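Local coordinates for prophenoloxidase b (Marsupenaeus japonicus, PDB 3WKY), which is the inactive precursor of a type 3 copper phenoloxidase, which once activated probably oxidises monophenols and o-diphenols at a dicopper centre, at residues Y117-Y120 and Y121-D125; R582-Q585 and D586-F590; L297-W300 and R301-L304; I148-A151 and K152-K156. One frame throughout, in Å; residues are numbered along the deposited sequence. Where two conformers were deposited one is given.

Contact 1 of 4, residues Y117-Y120 and Y121-D125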
loop_
_atom_site.group_PDB
_atom_site.type_symbol
_atom_site.label_atom_id
_atom_site.label_comp_id
_atom_site.label_asym_id
_atom_site.label_seq_id
_atom_site.Cartn_x
_atom_site.Cartn_y
_atom_site.Cartn_z
ATOM N N TYR A 117 -43.373 2.805 -24.477
ATOM C CA TYR A 117 -42.605 3.828 -25.193
ATOM C C TYR A 117 -41.907 3.209 -26.398
ATOM O O TYR A 117 -41.895 3.795 -27.486
ATOM C CB TYR A 117 -41.573 4.500 -24.274
ATOM C CG TYR A 117 -42.118 5.608 -23.394
ATOM C CD1 TYR A 117 -42.207 6.909 -23.858
ATOM C CD2 TYR A 117 -42.503 5.354 -22.077
ATOM C CE1 TYR A 117 -42.690 7.930 -23.047
ATOM C CE2 TYR A 117 -42.988 6.366 -21.259
ATOM C CZ TYR A 117 -43.080 7.648 -21.748
ATOM O OH TYR A 117 -43.560 8.651 -20.931
ATOM N N HIS A 118 -41.319 2.029 -26.216
ATOM C CA HIS A 118 -40.633 1.371 -27.327
ATOM C C HIS A 118 -41.610 1.088 -28.465
ATOM O O HIS A 118 -41.265 1.204 -29.651
ATOM C CB HIS A 118 -39.983 0.059 -26.888
ATOM C CG HIS A 118 -39.299 -0.670 -27.999
ATOM N ND1 HIS A 118 -38.354 -0.074 -28.815
ATOM C CD2 HIS A 118 -39.414 -1.946 -28.438
ATOM C CE1 HIS A 118 -37.922 -0.952 -29.699
ATOM N NE2 HIS A 118 -38.548 -2.100 -29.490
ATOM N N THR A 119 -42.828 0.720 -28.089
ATOM C CA THR A 119 -43.890 0.425 -29.056
ATOM C C THR A 119 -44.221 1.627 -29.943
ATOM O O THR A 119 -44.447 1.467 -31.151
ATOM C CB THR A 119 -45.144 -0.080 -28.335
ATOM O OG1 THR A 119 -44.859 -1.359 -27.751
ATOM C CG2 THR A 119 -46.319 -0.216 -29.314
ATOM N N TYR A 120 -44.243 2.825 -29.368
ATOM C CA TYR A 120 -44.480 4.022 -30.177
ATOM C C TYR A 120 -43.371 4.260 -31.201
ATOM O O TYR A 120 -43.628 4.801 -32.272
ATOM C CB TYR A 120 -44.653 5.262 -29.300
ATOM C CG TYR A 120 -46.048 5.487 -28.762
ATOM C CD1 TYR A 120 -46.573 4.663 -27.773
ATOM C CD2 TYR A 120 -46.829 6.546 -29.217
ATOM C CE1 TYR A 120 -47.837 4.875 -27.260
ATOM C CE2 TYR A 120 -48.104 6.768 -28.701
ATOM C CZ TYR A 120 -48.597 5.923 -27.724
ATOM O OH TYR A 120 -49.856 6.124 -27.201
ATOM N N TYR A 121 -42.138 3.871 -30.880
ATOM C CA TYR A 121 -41.049 4.003 -31.840
ATOM C C TYR A 121 -41.133 2.941 -32.931
ATOM O O TYR A 121 -40.836 3.205 -34.090
ATOM C CB TYR A 121 -39.673 3.930 -31.145
ATOM C CG TYR A 121 -39.343 5.201 -30.414
ATOM C CD1 TYR A 121 -38.890 6.315 -31.108
ATOM C CD2 TYR A 121 -39.500 5.300 -29.035
ATOM C CE1 TYR A 121 -38.602 7.490 -30.459
ATOM C CE2 TYR A 121 -39.215 6.478 -28.374
ATOM C CZ TYR A 121 -38.767 7.569 -29.101
ATOM O OH TYR A 121 -38.485 8.750 -28.472
ATOM N N GLU A 122 -41.546 1.738 -32.564
ATOM C CA GLU A 122 -41.520 0.616 -33.497
ATOM C C GLU A 122 -42.764 0.553 -34.385
ATOM O O GLU A 122 -42.680 0.158 -35.547
ATOM C CB GLU A 122 -41.332 -0.709 -32.752
ATOM C CG GLU A 122 -39.875 -1.067 -32.481
ATOM C CD GLU A 122 -39.059 -1.171 -33.761
ATOM O OE1 GLU A 122 -38.325 -0.214 -34.080
ATOM O OE2 GLU A 122 -39.158 -2.206 -34.452
ATOM N N ARG A 123 -43.917 0.934 -33.841
ATOM C CA ARG A 123 -45.143 0.890 -34.651
ATOM C C ARG A 123 -45.196 2.088 -35.594
ATOM O O ARG A 123 -44.947 3.226 -35.182
ATOM C CB ARG A 123 -46.399 0.846 -33.781
ATOM C CG ARG A 123 -46.667 -0.510 -33.123
ATOM C CD ARG A 123 -48.013 -0.505 -32.397
ATOM N NE ARG A 123 -49.155 -0.392 -33.313
ATOM C CZ ARG A 123 -49.861 -1.429 -33.766
ATOM N NH1 ARG A 123 -49.549 -2.664 -33.391
ATOM N NH2 ARG A 123 -50.886 -1.235 -34.594
ATOM N N LYS A 124 -45.525 1.827 -36.857
ATOM C CA LYS A 124 -45.585 2.888 -37.862
ATOM C C LYS A 124 -46.820 3.769 -37.726
ATOM O O LYS A 124 -46.827 4.899 -38.215
ATOM C CB LYS A 124 -45.524 2.296 -39.268
ATOM C CG LYS A 124 -44.192 1.655 -39.607
ATOM C CD LYS A 124 -44.307 0.799 -40.858
ATOM C CE LYS A 124 -43.012 0.055 -41.146
ATOM N NZ LYS A 124 -41.926 0.974 -41.571
ATOM N N ASP A 125 -47.850 3.263 -37.054
ATOM C CA ASP A 125 -49.084 4.031 -36.899
ATOM C C ASP A 125 -49.102 4.862 -35.620
ATOM O O ASP A 125 -50.113 5.496 -35.291
ATOM C CB ASP A 125 -50.323 3.125 -36.996
ATOM C CG ASP A 125 -50.299 1.980 -36.002
ATOM O OD1 ASP A 125 -49.286 1.814 -35.280
ATOM O OD2 ASP A 125 -51.300 1.230 -35.954
#
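T119 and R123 lie alongside each other at the C-terminal end of helix 109-122, in the all-alpha domain of the hemocyanin family. The helix lets go here: R123 N still bonds T119 O at 2.8 Å, nearly straight at 162°, but R123 itself has left helical backbone angles. With T119 OG1 beside the backbone N (chi1 -67°), the methyl CG2 falls anti to that nitrogen and meets R123 CD at 3.5 Å. The hydroxyl of T119 turns back to A115 O one helical turn earlier. One residue earlier along the chain, the pair H118 and E122 also runs side by side, and in the conformer of E122 described here CG sits obliquely to the imidazole, 3.4 Å from H118 CE1. Both ends are engaged elsewhere, H118 ND1 with L204 O and E122 OE1 in a salt bridge with R215. Y121 brings CD2 to 3.2 Å from Y117 O, while its hydroxyl bonds H201 ND1 and that of Y117 bonds P132 O; these two rings thus tie the helix end to the copper-domain side of the fold. The chain of R123 bends at chi3 (67°), swinging its guanidinium side-on to the carboxylate of D125, whose two oxygens both use syn lone pairs. R123 NH1 is taken by A90 O, while NE meets D125 OD1 at 3.0 Å and NH2 meets D125 OD2 at 2.8 Å, the latter in the guanidinium plane.

Contact 2 of 4, residues R582-Q585 and D586-F590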
loop_
_atom_site.group_PDB
_atom_site.type_symbol
_atom_site.label_atom_id
_atom_site.label_comp_id
_atom_site.label_asym_id
_atom_site.label_seq_id
_atom_site.Cartn_x
_atom_site.Cartn_y
_atom_site.Cartn_z
ATOM N N ARG A 582 -23.767 26.632 -20.912
ATOM C CA ARG A 582 -23.988 27.699 -19.928
ATOM C C ARG A 582 -23.194 28.969 -20.215
ATOM O O ARG A 582 -23.740 30.080 -20.170
ATOM C CB ARG A 582 -23.640 27.200 -18.519
ATOM C CG ARG A 582 -23.832 28.221 -17.394
ATOM C CD ARG A 582 -23.101 27.730 -16.135
ATOM N NE ARG A 582 -23.263 28.571 -14.945
ATOM C CZ ARG A 582 -22.486 29.609 -14.629
ATOM N NH1 ARG A 582 -21.492 29.986 -15.427
ATOM N NH2 ARG A 582 -22.711 30.289 -13.508
ATOM N N GLY A 583 -21.906 28.812 -20.511
ATOM C CA GLY A 583 -21.038 29.967 -20.664
ATOM C C GLY A 583 -20.745 30.593 -19.309
ATOM O O GLY A 583 -21.095 30.032 -18.258
ATOM N N THR A 584 -20.103 31.759 -19.317
ATOM C CA THR A 584 -19.624 32.372 -18.079
ATOM C C THR A 584 -20.149 33.791 -17.926
ATOM O O THR A 584 -20.628 34.398 -18.887
ATOM C CB THR A 584 -18.081 32.447 -18.040
ATOM O OG1 THR A 584 -17.612 33.287 -19.112
ATOM C CG2 THR A 584 -17.450 31.056 -18.193
ATOM N N GLN A 585 -20.033 34.331 -16.724
ATOM C CA GLN A 585 -20.461 35.703 -16.478
ATOM C C GLN A 585 -19.691 36.715 -17.340
ATOM O O GLN A 585 -20.263 37.710 -17.795
ATOM C CB GLN A 585 -20.321 36.026 -14.992
ATOM C CG GLN A 585 -20.620 37.465 -14.619
ATOM C CD GLN A 585 -20.754 37.641 -13.122
ATOM O OE1 GLN A 585 -19.780 37.941 -12.429
ATOM N NE2 GLN A 585 -21.966 37.444 -12.610
ATOM N N ASP A 586 -18.406 36.465 -17.584
ATOM C CA ASP A 586 -17.606 37.398 -18.390
ATOM C C ASP A 586 -17.760 37.161 -19.885
ATOM O O ASP A 586 -17.381 38.009 -20.700
ATOM C CB ASP A 586 -16.115 37.308 -18.045
ATOM C CG ASP A 586 -15.810 37.732 -16.619
ATOM O OD1 ASP A 586 -16.510 38.622 -16.096
ATOM O OD2 ASP A 586 -14.867 37.165 -16.021
ATOM N N GLY A 587 -18.294 36.002 -20.249
ATOM C CA GLY A 587 -18.401 35.616 -21.643
ATOM C C GLY A 587 -17.351 34.584 -22.018
ATOM O O GLY A 587 -16.150 34.801 -21.839
ATOM N N MET A 588 -17.801 33.451 -22.540
ATOM C CA MET A 588 -16.887 32.364 -22.871
ATOM C C MET A 588 -16.852 32.160 -24.381
ATOM O O MET A 588 -17.895 32.134 -25.042
ATOM C CB MET A 588 -17.343 31.093 -22.142
ATOM C CG MET A 588 -16.596 29.830 -22.491
ATOM S SD MET A 588 -17.308 28.523 -21.448
ATOM C CE MET A 588 -16.427 27.095 -22.077
ATOM N N ASN A 589 -15.653 32.007 -24.935
ATOM C CA ASN A 589 -15.490 31.966 -26.386
ATOM C C ASN A 589 -15.542 30.559 -26.979
ATOM O O ASN A 589 -14.871 29.650 -26.495
ATOM C CB ASN A 589 -14.183 32.653 -26.784
ATOM C CG ASN A 589 -14.079 34.057 -26.225
ATOM O OD1 ASN A 589 -13.122 34.392 -25.526
ATOM N ND2 ASN A 589 -15.070 34.883 -26.520
ATOM N N PHE A 590 -16.336 30.395 -28.039
ATOM C CA PHE A 590 -16.504 29.110 -28.717
ATOM C C PHE A 590 -16.224 29.206 -30.207
ATOM O O PHE A 590 -16.567 30.206 -30.854
ATOM C CB PHE A 590 -17.934 28.583 -28.550
ATOM C CG PHE A 590 -18.273 28.143 -27.155
ATOM C CD1 PHE A 590 -18.576 29.074 -26.173
ATOM C CD2 PHE A 590 -18.340 26.787 -26.840
ATOM C CE1 PHE A 590 -18.906 28.673 -24.886
ATOM C CE2 PHE A 590 -18.671 26.369 -25.549
ATOM C CZ PHE A 590 -18.954 27.321 -24.569
HETATM O O HOH W 1 -14.977 33.519 -19.361
HETATM O O HOH W 2 -17.370 37.172 -13.291
#
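T584 and G587 close a type I beta turn that leads into strand 588-598 of the Ig-like domain, with Q585 and D586 at its corners. The tight part is the inside of the turn. G587 N bonds T584 O at 3.1 Å, approaching from well above the carbonyl plane, and also makes a weak bond to T584 OG1 at 3.0 Å. The threonine hydroxyl can reach in because it stands between its own backbone N and carbonyl carbon (chi1 63°), and this leaves the methyl to face the strand. There T584 CG2 meets M588 CB at 4.0 Å, the two side chains crossing at about a right angle. The extended M588 chain then carries SD over G583, 4.1 Å from G583 CA, and on to L238 and S239 of helix 218-239. Backbone bonds from T584 to H664 and from M588 to I662 fasten the start of the turn and the strand residue just beyond it to strand 655-664. The corner residues are the loose side: Q585 and D586 reach outward, and D586 also packs on P412 of a second subunit. A water lies 2.7 Å from Q585 OE1 and 3.3 Å from D586 OD1, on the solvent side. Another water spans T584 OG1, at 2.7 Å, and G587 O, to which it donates at 3.0 Å.

Contact 3 of 4, residues L297-W300 and R301-L304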
loop_
_atom_site.group_PDB
_atom_site.type_symbol
_atom_site.label_atom_id
_atom_site.label_comp_id
_atom_site.label_asym_id
_atom_site.label_seq_id
_atom_site.Cartn_x
_atom_site.Cartn_y
_atom_site.Cartn_z
ATOM N N LEU A 297 -14.199 -8.213 -17.780
ATOM C CA LEU A 297 -14.388 -6.973 -18.553
ATOM C C LEU A 297 -13.056 -6.444 -19.083
ATOM O O LEU A 297 -12.980 -5.915 -20.198
ATOM C CB LEU A 297 -15.080 -5.881 -17.715
ATOM C CG LEU A 297 -16.618 -5.892 -17.682
ATOM C CD1 LEU A 297 -17.143 -7.184 -17.041
ATOM C CD2 LEU A 297 -17.163 -4.666 -16.940
ATOM N N GLU A 298 -12.003 -6.577 -18.285
ATOM C CA GLU A 298 -10.673 -6.150 -18.727
ATOM C C GLU A 298 -10.173 -6.944 -19.915
ATOM O O GLU A 298 -9.551 -6.391 -20.829
ATOM C CB GLU A 298 -9.669 -6.222 -17.575
ATOM C CG GLU A 298 -9.932 -5.143 -16.544
ATOM C CD GLU A 298 -9.076 -5.281 -15.311
ATOM O OE1 GLU A 298 -8.589 -6.404 -15.042
ATOM O OE2 GLU A 298 -8.919 -4.262 -14.598
ATOM N N MET A 299 -10.455 -8.239 -19.928
ATOM C CA MET A 299 -10.027 -9.045 -21.073
ATOM C C MET A 299 -10.858 -8.754 -22.332
ATOM O O MET A 299 -10.314 -8.706 -23.441
ATOM C CB MET A 299 -10.017 -10.541 -20.753
ATOM C CG MET A 299 -9.339 -11.358 -21.872
ATOM S SD MET A 299 -7.615 -10.878 -22.166
ATOM C CE MET A 299 -6.875 -11.564 -20.662
ATOM N N TRP A 300 -12.158 -8.526 -22.164
ATOM C CA TRP A 300 -12.967 -8.046 -23.293
ATOM C C TRP A 300 -12.364 -6.766 -23.855
ATOM O O TRP A 300 -12.266 -6.587 -25.074
ATOM C CB TRP A 300 -14.401 -7.750 -22.857
ATOM C CG TRP A 300 -15.209 -8.965 -22.467
ATOM C CD1 TRP A 300 -15.023 -10.235 -22.889
ATOM C CD2 TRP A 300 -16.361 -8.982 -21.612
ATOM N NE1 TRP A 300 -15.976 -11.064 -22.328
ATOM C CE2 TRP A 300 -16.811 -10.310 -21.544
ATOM C CE3 TRP A 300 -17.049 -7.997 -20.891
ATOM C CZ2 TRP A 300 -17.925 -10.684 -20.790
ATOM C CZ3 TRP A 300 -18.158 -8.369 -20.145
ATOM C CH2 TRP A 300 -18.581 -9.704 -20.099
ATOM N N ARG A 301 -11.973 -5.860 -22.967
ATOM C CA ARG A 301 -11.371 -4.597 -23.376
ATOM C C ARG A 301 -10.053 -4.824 -24.120
ATOM O O ARG A 301 -9.794 -4.209 -25.166
ATOM C CB ARG A 301 -11.128 -3.701 -22.152
ATOM C CG ARG A 301 -10.513 -2.346 -22.513
ATOM C CD ARG A 301 -10.482 -1.419 -21.299
ATOM N NE ARG A 301 -9.615 -1.935 -20.238
ATOM C CZ ARG A 301 -9.473 -1.348 -19.046
ATOM N NH1 ARG A 301 -10.133 -0.233 -18.763
ATOM N NH2 ARG A 301 -8.654 -1.862 -18.151
ATOM N N THR A 302 -9.221 -5.699 -23.569
ATOM C CA THR A 302 -7.959 -6.068 -24.215
ATOM C C THR A 302 -8.206 -6.610 -25.629
ATOM O O THR A 302 -7.528 -6.209 -26.594
ATOM C CB THR A 302 -7.215 -7.112 -23.367
ATOM O OG1 THR A 302 -6.833 -6.512 -22.118
ATOM C CG2 THR A 302 -5.971 -7.626 -24.086
ATOM N N HIS A 303 -9.185 -7.505 -25.756
ATOM C CA HIS A 303 -9.502 -8.079 -27.067
ATOM C C HIS A 303 -9.975 -7.003 -28.043
ATOM O O HIS A 303 -9.603 -6.998 -29.222
ATOM C CB HIS A 303 -10.581 -9.161 -26.958
ATOM C CG HIS A 303 -10.115 -10.446 -26.327
ATOM N ND1 HIS A 303 -10.983 -11.391 -25.857
ATOM C CD2 HIS A 303 -8.862 -10.951 -26.138
ATOM C CE1 HIS A 303 -10.302 -12.427 -25.364
ATOM N NE2 HIS A 303 -9.015 -12.172 -25.533
ATOM N N LEU A 304 -10.809 -6.096 -27.555
ATOM C CA LEU A 304 -11.352 -5.058 -28.420
ATOM C C LEU A 304 -10.280 -4.056 -28.843
ATOM O O LEU A 304 -10.243 -3.620 -30.008
ATOM C CB LEU A 304 -12.533 -4.363 -27.727
ATOM C CG LEU A 304 -13.230 -3.259 -28.530
ATOM C CD1 LEU A 304 -13.782 -3.820 -29.864
ATOM C CD2 LEU A 304 -14.345 -2.631 -27.699
HETATM O O HOH W 3 -8.310 -1.633 -15.337
HETATM O O HOH W 4 -7.941 -4.166 -20.382
#
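M299 and H303 meet one turn apart on helix 294-310 of the copper-containing domain, where the L297 side chain lies about 12 Å from the Cu2-O2 cluster. M299 CG sits over the imidazole face of H303 as a CH-pi contact, 4.0 Å from the ring centroid. The bend at chi2 (60°) brings SD obliquely to the same ring and to T302 CB at 4.0 Å. On another side, E298 and R301 run side by side without a direct salt bridge; water 3 joins them, donating to E298 OE2 at 2.8 Å and accepting from R301 NH2 at 2.8 Å. Water 4 links R301 NE to E298 O, a carbonyl that also takes T302 N at 2.8 Å. Both waters lie at the guanidinium edge, in its plane, and, with E249 O at NH1, would hold the group's rotation. Farther out, E298 OE1 forms a salt bridge with R252, and W251 adds a cation-pi contact with R301. H303 reaches V352 O through ND1 and R180 NE of a fourth subunit through NE2. A carbonyl partner at ND1 and an arginine N-H at NE2 are consistent with a neutral imidazole protonated on ND1, placed to join two subunits.

Contact 4 of 4, residues I148-A151 and K152-K156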
loop_
_atom_site.group_PDB
_atom_site.type_symbol
_atom_site.label_atom_id
_atom_site.label_comp_id
_atom_site.label_asym_id
_atom_site.label_seq_id
_atom_site.Cartn_x
_atom_site.Cartn_y
_atom_site.Cartn_z
ATOM N N ILE A 148 -41.336 14.889 -2.902
ATOM C CA ILE A 148 -42.496 14.026 -3.093
ATOM C C ILE A 148 -43.228 13.814 -1.755
ATOM O O ILE A 148 -44.458 13.874 -1.698
ATOM C CB ILE A 148 -42.102 12.675 -3.725
ATOM C CG1 ILE A 148 -41.508 12.886 -5.125
ATOM C CG2 ILE A 148 -43.291 11.711 -3.752
ATOM C CD1 ILE A 148 -42.482 13.471 -6.161
ATOM N N ASN A 149 -42.472 13.588 -0.683
ATOM C CA ASN A 149 -43.082 13.402 0.631
ATOM C C ASN A 149 -43.746 14.686 1.131
ATOM O O ASN A 149 -44.828 14.638 1.732
ATOM C CB ASN A 149 -42.066 12.866 1.642
ATOM C CG ASN A 149 -41.608 11.462 1.310
ATOM O OD1 ASN A 149 -42.293 10.730 0.596
ATOM N ND2 ASN A 149 -40.447 11.075 1.828
ATOM N N LYS A 150 -43.124 15.826 0.856
ATOM C CA LYS A 150 -43.704 17.121 1.202
ATOM C C LYS A 150 -44.995 17.363 0.419
ATOM O O LYS A 150 -45.955 17.915 0.953
ATOM C CB LYS A 150 -42.711 18.253 0.941
ATOM C CG LYS A 150 -43.264 19.640 1.221
ATOM C CD LYS A 150 -42.212 20.720 1.011
ATOM C CE LYS A 150 -42.736 22.090 1.443
ATOM N NZ LYS A 150 -41.680 23.150 1.395
ATOM N N ALA A 151 -45.016 16.943 -0.844
ATOM C CA ALA A 151 -46.213 17.060 -1.673
ATOM C C ALA A 151 -47.403 16.238 -1.144
ATOM O O ALA A 151 -48.546 16.699 -1.197
ATOM C CB ALA A 151 -45.904 16.688 -3.124
ATOM N N LYS A 152 -47.139 15.025 -0.655
ATOM C CA LYS A 152 -48.196 14.163 -0.103
ATOM C C LYS A 152 -48.807 14.800 1.138
ATOM O O LYS A 152 -50.013 14.710 1.376
ATOM C CB LYS A 152 -47.654 12.766 0.212
ATOM C CG LYS A 152 -47.159 12.050 -1.027
ATOM C CD LYS A 152 -46.736 10.616 -0.772
ATOM C CE LYS A 152 -46.698 9.862 -2.105
ATOM N NZ LYS A 152 -46.188 8.469 -1.991
ATOM N N LYS A 153 -47.945 15.442 1.917
ATOM C CA LYS A 153 -48.358 16.183 3.099
ATOM C C LYS A 153 -49.265 17.348 2.704
ATOM O O LYS A 153 -50.374 17.491 3.224
ATOM C CB LYS A 153 -47.111 16.708 3.802
ATOM C CG LYS A 153 -47.299 17.155 5.230
ATOM C CD LYS A 153 -45.931 17.447 5.834
ATOM C CE LYS A 153 -46.008 17.795 7.309
ATOM N NZ LYS A 153 -44.648 17.786 7.921
ATOM N N LEU A 154 -48.777 18.173 1.784
ATOM C CA LEU A 154 -49.511 19.335 1.297
ATOM C C LEU A 154 -50.828 18.941 0.633
ATOM O O LEU A 154 -51.823 19.657 0.743
ATOM C CB LEU A 154 -48.641 20.133 0.320
ATOM C CG LEU A 154 -47.815 21.294 0.882
ATOM C CD1 LEU A 154 -47.078 20.900 2.144
ATOM C CD2 LEU A 154 -46.832 21.804 -0.163
ATOM N N ALA A 155 -50.829 17.804 -0.059
ATOM C CA ALA A 155 -52.042 17.294 -0.684
ATOM C C ALA A 155 -53.084 16.945 0.376
ATOM O O ALA A 155 -54.250 17.331 0.257
ATOM C CB ALA A 155 -51.734 16.076 -1.547
ATOM N N LYS A 156 -52.655 16.214 1.403
ATOM C CA LYS A 156 -53.544 15.805 2.492
ATOM C C LYS A 156 -54.214 17.009 3.153
ATOM O O LYS A 156 -55.417 16.992 3.420
ATOM C CB LYS A 156 -52.780 14.982 3.540
ATOM C CG LYS A 156 -53.658 14.455 4.680
ATOM C CD LYS A 156 -52.923 13.421 5.536
ATOM C CE LYS A 156 -53.836 12.825 6.600
ATOM N NZ LYS A 156 -53.141 11.791 7.428
#
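I148 and K152 share one rung of the i to i+4 backbone ladder of helix 145-160, K152 N bonding I148 O at 3.1 Å. K153 N follows to N149 O, L154 N to K150 O at 168°, and A155 N to A151 O at 2.8 Å, so the helix is regular over these residues. Van der Waals contacts are made along its flanks. K152 places its CG beside its own backbone N (chi1 -62°), and its extended chain leads outward past I148, with CG 3.3 Å from I148 O and an apolar touch of CE on I148 CG2 at 4.2 Å. On another flank, L154 leans back over the preceding turn: CD1 is 3.4 Å from K150 O and makes an apolar contact with K150 CG at 4.1 Å, the leucine branch crossing the aliphatic part of an extended lysine. Beyond these segments, K150 and A151 rest on V168 and L154 on V166, both of strand 165-169, while A151 and K152 touch F463. Charged groups face outward, and N149 packs on G268 of a fifth subunit. I148, A151 and A155, spaced three and four residues apart, form a buried stripe bordered by exposed lysines. That is the pattern of an amphipathic surface helix, laid here against the edge strand 165-169 of a mixed sheet.

How the contacts relate
From the N terminus the contacts come in the order 1, 4, 3, 2, strictly in series: none nests in or crosses another, and each joins residues a few positions apart. Only contact 2 closes a tight turn; the others lie along helices or at a helix end. Contact 1 ends a helix of the all-alpha domain. Contacts 4 and 3 belong to the copper-containing domain yet lie farthest apart, their centres about 49 Å from each other; one sits on a peripheral helix beside an edge strand, the other on a helix near the copper site. Contact 2 enters a strand of the Ig-like domain, across the chain's centre from contact 1. Contacts 2, 3 and 4 each also meet neighbouring subunits.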